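Local coordinates for protein glutamate--tRNA ligase (Elizabethkingia anophelis, PDB 6B1Z) that probably attaches glutamate to its cognate tRNA in an ATP-dependent reaction, as a class I glutamyl-tRNA synthetase, at residues A[369-374]-A[388-393]; A[378-383]-A[403-408]. One frame throughout, in Å; residues are numbered along the deposited sequence. Where two conformers were deposited one is given.

Contact 1 of 2, residues A[369-374]-A[388-393]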
# COMPACT_ATOMS: atom_id res chain seq x y z
N PRO A 369 7.26 16.66 17.04
CA PRO A 369 5.79 16.77 17.07
C PRO A 369 5.09 15.44 17.29
O PRO A 369 4.19 15.37 18.14
CB PRO A 369 5.46 17.38 15.70
CG PRO A 369 6.72 18.08 15.28
CD PRO A 369 7.83 17.25 15.81
N GLU A 370 5.48 14.39 16.57
CA GLU A 370 4.85 13.10 16.80
C GLU A 370 5.21 12.55 18.18
O GLU A 370 4.36 11.95 18.85
CB GLU A 370 5.24 12.11 15.70
CG GLU A 370 4.53 10.74 15.83
CD GLU A 370 3.00 10.83 15.68
OE1 GLU A 370 2.50 11.80 15.06
OE2 GLU A 370 2.31 9.93 16.19
N PHE A 371 6.45 12.76 18.63
CA PHE A 371 6.82 12.29 19.96
C PHE A 371 5.97 12.95 21.03
O PHE A 371 5.51 12.29 21.97
CB PHE A 371 8.31 12.53 20.21
CG PHE A 371 8.79 12.01 21.53
CD1 PHE A 371 8.65 10.66 21.86
CD2 PHE A 371 9.43 12.84 22.43
CE1 PHE A 371 9.11 10.17 23.09
CE2 PHE A 371 9.90 12.36 23.65
CZ PHE A 371 9.73 11.02 23.98
N LYS A 372 5.75 14.27 20.92
CA LYS A 372 4.93 14.96 21.90
C LYS A 372 3.49 14.46 21.87
O LYS A 372 2.82 14.45 22.92
CB LYS A 372 4.97 16.47 21.66
CG LYS A 372 6.31 17.10 22.07
CD LYS A 372 6.34 18.60 21.81
CE LYS A 372 5.35 19.32 22.71
NZ LYS A 372 5.61 20.80 22.73
N LYS A 373 3.00 14.07 20.69
CA LYS A 373 1.67 13.49 20.58
C LYS A 373 1.60 12.16 21.33
O LYS A 373 0.65 11.91 22.07
CB LYS A 373 1.32 13.32 19.10
CG LYS A 373 -0.08 12.83 18.78
CD LYS A 373 -0.32 12.95 17.28
CE LYS A 373 -1.72 12.50 16.88
NZ LYS A 373 -1.93 11.05 17.12
N VAL A 374 2.62 11.32 21.17
CA VAL A 374 2.64 10.06 21.91
C VAL A 374 2.68 10.32 23.42
O VAL A 374 1.95 9.68 24.19
CB VAL A 374 3.82 9.18 21.46
CG1 VAL A 374 3.93 7.91 22.31
CG2 VAL A 374 3.67 8.80 19.99
N LEU A 388 13.80 16.64 23.19
CA LEU A 388 14.77 16.54 22.10
C LEU A 388 15.97 15.70 22.52
O LEU A 388 16.49 14.92 21.71
CB LEU A 388 15.22 17.93 21.66
CG LEU A 388 14.20 18.77 20.91
CD1 LEU A 388 14.80 20.15 20.65
CD2 LEU A 388 13.81 18.16 19.59
N LYS A 389 16.42 15.84 23.76
CA LYS A 389 17.55 15.04 24.23
C LYS A 389 17.18 13.56 24.31
O LYS A 389 17.98 12.70 23.95
CB LYS A 389 18.03 15.56 25.58
CG LYS A 389 18.76 16.90 25.48
CD LYS A 389 19.54 17.22 26.74
CE LYS A 389 20.29 18.53 26.63
NZ LYS A 389 19.42 19.70 26.92
N ILE A 390 15.96 13.26 24.76
CA ILE A 390 15.51 11.87 24.80
C ILE A 390 15.44 11.29 23.39
O ILE A 390 15.91 10.17 23.14
CB ILE A 390 14.15 11.77 25.54
CG1 ILE A 390 14.35 12.03 27.04
CG2 ILE A 390 13.49 10.39 25.28
CD1 ILE A 390 13.07 12.24 27.83
N ILE A 391 14.89 12.05 22.44
CA ILE A 391 14.85 11.60 21.05
C ILE A 391 16.25 11.30 20.55
O ILE A 391 16.50 10.25 19.93
CB ILE A 391 14.14 12.65 20.16
CG1 ILE A 391 12.64 12.72 20.48
CG2 ILE A 391 14.37 12.37 18.67
CD1 ILE A 391 11.98 13.98 19.91
N GLY A 392 17.21 12.19 20.83
CA GLY A 392 18.58 11.96 20.39
C GLY A 392 19.19 10.70 20.97
O GLY A 392 19.95 10.00 20.30
N LEU A 393 18.86 10.39 22.23
CA LEU A 393 19.39 9.22 22.92
C LEU A 393 18.74 7.93 22.45
O LEU A 393 19.33 6.85 22.62
CB LEU A 393 19.19 9.34 24.43
CG LEU A 393 20.00 10.36 25.22
CD1 LEU A 393 19.39 10.53 26.61
CD2 LEU A 393 21.44 9.89 25.31
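Phe371 and Ile391 lie where the two helical segments 369-374 and 388-393 come nearest, their CA atoms 8.1 Å apart, and side chains alone fill the gap between the two helices. Phe371 supplies one half of the contact, Ile390 and Ile391 the other. The Phe371 ring reaches helix 384-394 because chi1 (-177°) swings CG away from the backbone N, and it meets the two successive isoleucines with different atoms. Ile391 runs past the ring in the reverse direction: its CG1 lies 3.8 Å from Phe371 CD2 and 4.2 Å from the ring centroid, an off-centre CH-pi contact 30° off the ring normal. Ile391 CD1 stays beside the ring, 3.8 Å from Phe371 CD2, and is also close to Phe371 CB. Ile390 instead crosses the phenylalanine at roughly a right angle and offers its branch methyl, with CG2 4.0 Å from Phe371 CZ. All three residues are buried, and the interaction is purely apolar. It belongs to the helical region assigned to anticodon binding, packing helix 364-377 against helix 384-394. Ile404 of helix 401-406 touches both Phe371 and Ile390, as does Phe412 from a loop, whereas Ile391 also packs on Asn364 and Ile367 of helix 364-377.

Contact 2 of 2, residues A[378-383]-A[403-408]; sequences NNVEVS and DIYNDG. With EDO (1,2-ethanediol), chain X.
The side-chain amide of Asn378 comes obliquely onto the CE2 side of the Tyr405 ring, with Asn378 CG 3.4 Å from Tyr405 CE2 and the amide and ring planes 32° apart. Its CB extends the contact toward the phenol oxygen. Val380 meets the other carbon next to CZ, its CG2 lying 4.1 Å from Tyr405 CE1. A chi1 of 173° in Tyr405 extends the side chain away from its backbone N and carries the ring from helix 401-406 to the loop 378-383.

Three waters link the segments. One, in the ring plane at its edge, lies 2.7 Å from Tyr405 OH and donates to Asn378 OD1. A second donates to Asn378 OD1 and, at 2.7 Å, to Asn406 OD1; the third accepts from Asn378 ND2 and donates to Asn406 OD1. Asn378 ND2 also donates to Val374 O, and Tyr405 OH is hydrogen-bonded to His413 NE2. Away from this contact, both carboxylate oxygens of Asp407 accept from a 1,2-ethanediol, probably from the crystallisation liquor: EDO O2 to Asp407 OD1 and EDO O1 to Asp407 OD2, each 2.7 Å.

A Schellman motif with Asn379 at positive phi ends helix 364-377, and Ser383 OG caps helix 384-394 through Lys386 N. Within the anticodon-binding domain region, the contact joins the loop between these helices to helix 401-406, whose Tyr405 also packs on Val374 and Leu375 of helix 364-377.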
# COMPACT_ATOMS: atom_id res chain seq x y z
N ASN A 378 -0.21 9.37 26.48
CA ASN A 378 0.13 8.62 27.68
C ASN A 378 0.16 9.48 28.93
O ASN A 378 0.75 9.08 29.94
CB ASN A 378 1.47 7.91 27.47
CG ASN A 378 1.37 6.77 26.48
OD1 ASN A 378 1.00 5.65 26.85
ND2 ASN A 378 1.67 7.04 25.22
N ASN A 379 -0.45 10.67 28.88
CA ASN A 379 -0.56 11.56 30.03
C ASN A 379 0.81 11.91 30.61
O ASN A 379 0.99 11.96 31.83
CB ASN A 379 -1.47 10.96 31.11
CG ASN A 379 -2.86 10.63 30.59
OD1 ASN A 379 -3.45 11.39 29.82
ND2 ASN A 379 -3.38 9.47 30.99
N VAL A 380 1.78 12.14 29.74
CA VAL A 380 3.13 12.52 30.14
C VAL A 380 3.44 13.88 29.54
O VAL A 380 3.09 14.16 28.39
CB VAL A 380 4.18 11.47 29.71
CG1 VAL A 380 5.58 12.06 29.74
CG2 VAL A 380 4.11 10.25 30.63
N GLU A 381 4.09 14.74 30.33
CA GLU A 381 4.53 16.05 29.86
C GLU A 381 5.98 16.25 30.24
O GLU A 381 6.37 15.98 31.38
CB GLU A 381 3.66 17.17 30.45
N VAL A 382 6.79 16.74 29.29
CA VAL A 382 8.18 17.08 29.56
C VAL A 382 8.52 18.32 28.74
O VAL A 382 7.82 18.67 27.78
CB VAL A 382 9.12 15.89 29.24
CG1 VAL A 382 9.32 15.72 27.74
CG2 VAL A 382 10.44 16.01 29.97
N SER A 383 9.57 19.02 29.16
CA SER A 383 10.02 20.19 28.41
C SER A 383 10.49 19.77 27.02
O SER A 383 10.93 18.64 26.81
CB SER A 383 11.15 20.90 29.14
OG SER A 383 12.31 20.09 29.19
N ASP A 403 8.14 4.09 19.76
CA ASP A 403 9.10 3.25 20.49
C ASP A 403 9.95 4.09 21.45
O ASP A 403 10.41 3.58 22.47
CB ASP A 403 10.06 2.52 19.55
CG ASP A 403 9.38 1.59 18.58
OD1 ASP A 403 8.19 1.27 18.76
OD2 ASP A 403 10.08 1.17 17.63
N ILE A 404 10.19 5.36 21.10
CA ILE A 404 11.01 6.22 21.95
C ILE A 404 10.36 6.41 23.32
O ILE A 404 11.06 6.50 24.34
CB ILE A 404 11.24 7.57 21.23
CG1 ILE A 404 12.00 7.34 19.93
CG2 ILE A 404 12.03 8.54 22.14
CD1 ILE A 404 12.15 8.61 19.08
N TYR A 405 9.03 6.44 23.38
CA TYR A 405 8.37 6.41 24.68
C TYR A 405 8.23 4.99 25.23
O TYR A 405 8.59 4.72 26.38
CB TYR A 405 6.98 7.05 24.60
CG TYR A 405 6.22 6.87 25.90
CD1 TYR A 405 6.57 7.60 27.03
CD2 TYR A 405 5.19 5.94 26.01
CE1 TYR A 405 5.90 7.42 28.23
CE2 TYR A 405 4.52 5.75 27.21
CZ TYR A 405 4.88 6.50 28.31
OH TYR A 405 4.22 6.32 29.51
N ASN A 406 7.70 4.08 24.42
CA ASN A 406 7.33 2.77 24.97
C ASN A 406 8.55 2.01 25.48
O ASN A 406 8.42 1.24 26.44
CB ASN A 406 6.61 1.95 23.91
CG ASN A 406 5.20 2.46 23.66
OD1 ASN A 406 4.52 2.91 24.59
ND2 ASN A 406 4.75 2.37 22.42
N ASP A 407 9.71 2.21 24.87
CA ASP A 407 10.95 1.60 25.32
C ASP A 407 11.77 2.51 26.20
O ASP A 407 12.89 2.14 26.58
CB ASP A 407 11.79 1.14 24.12
CG ASP A 407 11.08 0.09 23.28
OD1 ASP A 407 10.15 -0.59 23.78
OD2 ASP A 407 11.45 -0.05 22.09
N GLY A 408 11.25 3.69 26.54
CA GLY A 408 11.96 4.63 27.39
C GLY A 408 11.11 5.13 28.54
O GLY A 408 11.21 6.30 28.94
C1 EDO X . 9.47 -2.16 20.35
O1 EDO X . 10.72 -2.38 21.03
C2 EDO X . 8.29 -2.40 21.29
O2 EDO X . 8.09 -1.26 22.15
O HOH W 1 2.13 2.84 25.80
O HOH W 2 1.93 4.43 23.49
O HOH W 3 2.23 4.46 29.52

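Contacts 1 and 2 are neighbouring parts of one helical packing unit, their centres 8 Å apart, and their segments alternate along the chain. Helix 364-377 carries the first segment of contact 1 and leads directly into the loop of contact 2; that loop in turn leads into helix 384-394. Helix 401-406 bridges the two: Phe371 CE1 lies 3.5 Å from Ile404 CG2, Val374 CG1 is 3.9 Å from Tyr405 CB, and Ile390 CG2 is 3.9 Å from Ile404 CG2. Contact 1 is buried and apolar, whereas contact 2 is only partly buried and water-linked. Both lie in the anticodon-binding family region, and the 1,2-ethanediol on Asp407 takes no part in either.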